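Local coordinates for protein salmonella typhimurium DB7155 bacteriophage DET7 tailspike (Bacteriophage, PDB 2V5I) that binds and probably hydrolyses the O-antigen of Salmonella as the trimeric receptor-binding tailspike of the phage, built round a parallel beta-helix, at residues Trp109-Ala114 / Asn331-Gly336; Gly343-Asn348 / Asn365-Asn370. One frame throughout, in Å; residues are numbered along the deposited sequence.

Contact 1: residues Trp109-Ala114 / Asn331-Gly336; sequences WITDAA and NSLGVG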
loop_
_atom_site.group_PDB
_atom_site.type_symbol
_atom_site.label_atom_id
_atom_site.label_comp_id
_atom_site.label_asym_id
_atom_site.label_seq_id
_atom_site.Cartn_x
_atom_site.Cartn_y
_atom_site.Cartn_z
ATOM N N TRP A 109 -18.502 6.063 -20.916
ATOM C CA TRP A 109 -18.415 7.490 -21.257
ATOM C C TRP A 109 -19.121 7.738 -22.582
ATOM O O TRP A 109 -18.982 6.950 -23.542
ATOM C CB TRP A 109 -16.937 7.903 -21.387
ATOM C CG TRP A 109 -16.202 8.078 -20.091
ATOM C CD1 TRP A 109 -15.185 7.304 -19.599
ATOM C CD2 TRP A 109 -16.366 9.165 -19.198
ATOM N NE1 TRP A 109 -14.771 7.815 -18.383
ATOM C CE2 TRP A 109 -15.476 8.951 -18.103
ATOM C CE3 TRP A 109 -17.230 10.246 -19.157
ATOM C CZ2 TRP A 109 -15.386 9.852 -17.022
ATOM C CZ3 TRP A 109 -17.139 11.167 -18.118
ATOM C CH2 TRP A 109 -16.214 10.932 -17.032
ATOM N N ILE A 110 -19.829 8.858 -22.645
ATOM C CA ILE A 110 -20.334 9.433 -23.912
ATOM C C ILE A 110 -19.449 10.599 -24.242
ATOM O O ILE A 110 -19.356 11.562 -23.464
ATOM C CB ILE A 110 -21.788 9.905 -23.759
ATOM C CG1 ILE A 110 -22.667 8.762 -23.264
ATOM C CG2 ILE A 110 -22.321 10.471 -25.059
ATOM C CD1 ILE A 110 -24.148 9.132 -22.949
ATOM N N THR A 111 -18.821 10.540 -25.418
ATOM C CA THR A 111 -17.860 11.589 -25.791
ATOM C C THR A 111 -18.283 12.450 -26.988
ATOM O O THR A 111 -17.746 13.542 -27.169
ATOM C CB THR A 111 -16.466 10.988 -26.073
ATOM O OG1 THR A 111 -16.573 10.064 -27.162
ATOM C CG2 THR A 111 -15.938 10.276 -24.818
ATOM N N ASP A 112 -19.254 11.968 -27.757
ATOM C CA ASP A 112 -19.724 12.687 -28.942
ATOM C C ASP A 112 -20.637 13.841 -28.531
ATOM O O ASP A 112 -21.623 13.629 -27.809
ATOM C CB ASP A 112 -20.478 11.749 -29.850
ATOM C CG ASP A 112 -21.065 12.464 -31.043
ATOM O OD1 ASP A 112 -20.310 12.680 -32.025
ATOM O OD2 ASP A 112 -22.271 12.832 -31.000
ATOM N N ALA A 113 -20.305 15.042 -28.982
ATOM C CA ALA A 113 -21.014 16.282 -28.576
ATOM C C ALA A 113 -22.521 16.183 -28.764
ATOM O O ALA A 113 -23.267 16.579 -27.870
ATOM C CB ALA A 113 -20.503 17.469 -29.340
ATOM N N ALA A 114 -22.986 15.648 -29.897
ATOM C CA ALA A 114 -24.418 15.581 -30.128
ATOM C C ALA A 114 -25.108 14.608 -29.166
ATOM O O ALA A 114 -26.219 14.869 -28.692
ATOM C CB ALA A 114 -24.717 15.210 -31.581
ATOM N N ASN A 331 -10.949 5.089 -14.275
ATOM C CA ASN A 331 -11.902 5.552 -15.290
ATOM C C ASN A 331 -11.945 7.068 -15.514
ATOM O O ASN A 331 -12.958 7.596 -15.918
ATOM C CB ASN A 331 -13.303 4.996 -15.035
ATOM C CG ASN A 331 -14.172 5.044 -16.260
ATOM O OD1 ASN A 331 -13.693 4.773 -17.391
ATOM N ND2 ASN A 331 -15.481 5.304 -16.064
ATOM N N SER A 332 -10.830 7.759 -15.352
ATOM C CA SER A 332 -10.757 9.194 -15.681
ATOM C C SER A 332 -10.840 9.388 -17.192
ATOM O O SER A 332 -10.397 8.568 -17.965
ATOM C CB SER A 332 -9.482 9.847 -15.126
ATOM O OG SER A 332 -8.339 9.168 -15.622
ATOM N N LEU A 333 -11.509 10.446 -17.608
ATOM C CA LEU A 333 -11.556 10.794 -19.032
ATOM C C LEU A 333 -10.371 11.655 -19.463
ATOM O O LEU A 333 -9.993 11.611 -20.655
ATOM C CB LEU A 333 -12.908 11.410 -19.365
ATOM C CG LEU A 333 -13.194 11.680 -20.834
ATOM C CD1 LEU A 333 -13.198 10.444 -21.687
ATOM C CD2 LEU A 333 -14.546 12.387 -20.980
ATOM N N GLY A 334 -9.791 12.450 -18.552
ATOM C CA GLY A 334 -8.647 13.298 -18.765
ATOM C C GLY A 334 -7.340 12.586 -18.490
ATOM O O GLY A 334 -6.855 11.831 -19.349
ATOM N N VAL A 335 -6.709 12.880 -17.362
ATOM C CA VAL A 335 -5.464 12.235 -16.934
ATOM C C VAL A 335 -5.689 11.668 -15.510
ATOM O O VAL A 335 -6.164 12.423 -14.642
ATOM C CB VAL A 335 -4.347 13.262 -16.844
ATOM C CG1 VAL A 335 -3.055 12.634 -16.388
ATOM C CG2 VAL A 335 -4.111 13.873 -18.181
ATOM N N GLY A 336 -5.265 10.452 -15.209
ATOM C CA GLY A 336 -5.500 9.958 -13.872
ATOM C C GLY A 336 -4.851 10.787 -12.771
ATOM O O GLY A 336 -5.524 11.203 -11.815
#
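In the parallel beta-helix, the turn after strand 323-330, running into the start of strand 335-342, receives the indole of Trp109, which comes from the long excursion between strands 85-92 and 156-161. Its NE1-H reaches the backbone O of Asn331 at 3.1 Å, with the acceptor lying in the ring plane at the edge of the indole; the N-H...O angle of 146° makes the bond distinctly bent. Leu333 lies over one face of the same ring: its CB stands 3.7 Å from Trp109 CZ2 and makes a CH-pi contact with the six-membered ring. With CG anti to the backbone N (chi1 -173°), the leucine spreads its two methyls across the indole, CD2 meeting Trp109 CE3 at 3.9 Å and CD1 reaching past the ring to CG2 of Thr111. Tryptophan suits this place because one flat group offers a broad apolar face and a single polar N-H. The amide of Asn331 lies beside the indole, its plane turned 44° from it, and is held by Tyr378 through OD1 and by Ser284 through ND2. Farther along, Asp112 caps helix 113-117 through Leu115 N, while Trp103 meets the indole and the turn pairs with the preceding coil at Pro285 and Trp287.

Contact 2: residues Gly343-Asn348 / Asn365-Asn370; sequences GGYVSN and NRVFSN
Strands 345-347 and 367-369 run parallel, 13° apart with axes 4.8 Å from each other, as successive rungs of the right-handed parallel beta-helix found in the P22 tailspike family. The ladder runs from Val367 N, bonded to Gly344 O, to Asn348 N, bonded to Ser369 O at 3.0 Å; between them Val346 uses both its N and its O. Side chains stack in register, serine over serine and asparagine over asparagine, but an aromatic beside a valine in the other two pairs. Val346 and Phe368 point into the coil, CB of the valine 3.8 Å from CD2 of the ring; both are apolar, as suits an interior they fill with Met339. On the other face Tyr345 lays its ring along Val367, CD2 3.7 Å from Val367 CB, and offers its hydroxyl to Asp375 of the second subunit, serving core and interface at once. Ile402 of that subunit packs on Val367.

Arg366 returns to the preceding rung: a bend at chi3 (-66°) brings NE to Gly343 O at 2.7 Å, nearly straight and within the guanidinium plane, with NH2 adding a weak bond. NH2 also bonds Asn320 OD1, farther back along the chain. Gly343 and Gly344 both have positive phi, a shape glycine adopts readily. Water 1 bridges Gly344 O and Asn365 O, and water 2 links Val346 O to Ser369 OG.

At the corner Asn348 and Asn370, both with positive phi, which asparagine tolerates well, are joined amide to amide, their planes 82° apart. Asn348 ND2 bonds Thr350 OG1 of the second subunit and, weakly, Asp325, and Asn370 OD1 receives NH2 of Arg398, while Asn370 ND2 donates to Asn348 OD1 at 2.8 Å.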
loop_
_atom_site.group_PDB
_atom_site.type_symbol
_atom_site.label_atom_id
_atom_site.label_comp_id
_atom_site.label_asym_id
_atom_site.label_seq_id
_atom_site.Cartn_x
_atom_site.Cartn_y
_atom_site.Cartn_z
ATOM N N GLY A 343 11.633 18.452 -7.150
ATOM C CA GLY A 343 11.853 17.858 -5.866
ATOM C C GLY A 343 10.751 16.902 -5.506
ATOM O O GLY A 343 9.786 16.698 -6.257
ATOM N N GLY A 344 10.905 16.281 -4.360
ATOM C CA GLY A 344 9.812 15.537 -3.768
ATOM C C GLY A 344 9.721 14.051 -4.124
ATOM O O GLY A 344 10.531 13.514 -4.875
ATOM N N TYR A 345 8.701 13.434 -3.508
ATOM C CA TYR A 345 8.460 11.975 -3.521
ATOM C C TYR A 345 7.002 11.685 -3.801
ATOM O O TYR A 345 6.111 12.417 -3.326
ATOM C CB TYR A 345 8.898 11.353 -2.184
ATOM C CG TYR A 345 10.399 11.464 -1.974
ATOM C CD1 TYR A 345 10.963 12.623 -1.481
ATOM C CD2 TYR A 345 11.265 10.484 -2.396
ATOM C CE1 TYR A 345 12.350 12.763 -1.349
ATOM C CE2 TYR A 345 12.640 10.600 -2.249
ATOM C CZ TYR A 345 13.179 11.823 -1.802
ATOM O OH TYR A 345 14.528 11.973 -1.663
ATOM N N VAL A 346 6.735 10.623 -4.551
ATOM C CA VAL A 346 5.372 10.139 -4.801
ATOM C C VAL A 346 5.468 8.620 -4.613
ATOM O O VAL A 346 6.416 8.006 -5.085
ATOM C CB VAL A 346 4.962 10.419 -6.238
ATOM C CG1 VAL A 346 3.639 9.789 -6.549
ATOM C CG2 VAL A 346 4.909 11.881 -6.454
ATOM N N SER A 347 4.585 8.026 -3.795
ATOM C CA SER A 347 4.647 6.589 -3.558
ATOM C C SER A 347 3.283 5.926 -3.507
ATOM O O SER A 347 2.275 6.528 -3.155
ATOM C CB SER A 347 5.326 6.256 -2.207
ATOM O OG SER A 347 4.735 7.006 -1.134
ATOM N N ASN A 348 3.267 4.670 -3.929
ATOM C CA ASN A 348 2.122 3.834 -3.712
ATOM C C ASN A 348 0.883 4.411 -4.389
ATOM O O ASN A 348 -0.149 4.696 -3.757
ATOM C CB ASN A 348 1.914 3.565 -2.216
ATOM C CG ASN A 348 3.211 3.121 -1.516
ATOM O OD1 ASN A 348 4.055 2.395 -2.084
ATOM N ND2 ASN A 348 3.410 3.620 -0.305
ATOM N N ASN A 365 13.461 16.272 -11.004
ATOM C CA ASN A 365 14.110 15.825 -9.755
ATOM C C ASN A 365 13.142 15.283 -8.708
ATOM O O ASN A 365 13.264 15.566 -7.481
ATOM C CB ASN A 365 14.948 16.948 -9.131
ATOM C CG ASN A 365 15.897 16.443 -8.004
ATOM O OD1 ASN A 365 16.611 15.448 -8.185
ATOM N ND2 ASN A 365 15.933 17.158 -6.880
ATOM N N ARG A 366 12.175 14.504 -9.228
ATOM C CA ARG A 366 11.183 13.849 -8.362
ATOM C C ARG A 366 11.343 12.347 -8.435
ATOM O O ARG A 366 11.737 11.812 -9.450
ATOM C CB ARG A 366 9.772 14.218 -8.839
ATOM C CG ARG A 366 8.612 13.746 -7.936
ATOM C CD ARG A 366 7.331 14.584 -8.123
ATOM N NE ARG A 366 7.535 15.989 -7.654
ATOM C CZ ARG A 366 6.691 16.981 -7.741
ATOM N NH1 ARG A 366 5.503 16.787 -8.218
ATOM N NH2 ARG A 366 7.076 18.168 -7.278
ATOM N N VAL A 367 11.028 11.684 -7.326
ATOM C CA VAL A 367 11.099 10.210 -7.212
ATOM C C VAL A 367 9.691 9.642 -7.136
ATOM O O VAL A 367 8.919 10.054 -6.315
ATOM C CB VAL A 367 11.899 9.754 -5.969
ATOM C CG1 VAL A 367 12.004 8.204 -5.954
ATOM C CG2 VAL A 367 13.290 10.357 -5.972
ATOM N N PHE A 368 9.443 8.587 -7.927
ATOM C CA PHE A 368 8.185 7.859 -7.973
ATOM C C PHE A 368 8.483 6.408 -7.594
ATOM O O PHE A 368 9.377 5.812 -8.222
ATOM C CB PHE A 368 7.632 7.874 -9.394
ATOM C CG PHE A 368 7.325 9.247 -9.901
ATOM C CD1 PHE A 368 8.294 9.995 -10.542
ATOM C CD2 PHE A 368 6.026 9.736 -9.814
ATOM C CE1 PHE A 368 8.001 11.291 -11.010
ATOM C CE2 PHE A 368 5.745 11.025 -10.246
ATOM C CZ PHE A 368 6.704 11.774 -10.885
ATOM N N SER A 369 7.878 5.856 -6.523
ATOM C CA SER A 369 8.173 4.489 -6.117
ATOM C C SER A 369 6.862 3.715 -5.966
ATOM O O SER A 369 5.880 4.248 -5.435
ATOM C CB SER A 369 8.978 4.444 -4.823
ATOM O OG SER A 369 10.136 5.291 -4.905
ATOM N N ASN A 370 6.860 2.469 -6.427
ATOM C CA ASN A 370 5.755 1.537 -6.200
ATOM C C ASN A 370 4.469 2.044 -6.843
ATOM O O ASN A 370 3.481 2.365 -6.190
ATOM C CB ASN A 370 5.537 1.263 -4.717
ATOM C CG ASN A 370 4.778 -0.006 -4.482
ATOM O OD1 ASN A 370 4.840 -0.933 -5.299
ATOM N ND2 ASN A 370 4.019 -0.052 -3.392
HETATM O O HOH W 1 13.229 14.139 -5.267
HETATM O O HOH W 2 9.061 7.621 -3.698
#

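How the contacts relate
Both contacts are largely buried. Segments 331-336 and 343-348 follow each other along the beta-helix, joined by strand 335-342, whereas 109-114 comes from an excursion. The contact centres are 28 Å apart and they do not touch. Contact 1 has an exposed threonine at its margin and meets no other chain; it rests on an indole N-H to backbone O bond and a leucine over an aromatic face. Contact 2 belongs to the repeating body of the helix, where a backbone ladder and stacked side chains do the work, and one of its faces meets a second subunit. The polar bond in contact 1 uses a backbone O of Asn331, whereas in contact 2 two asparagine side chains bond to each other.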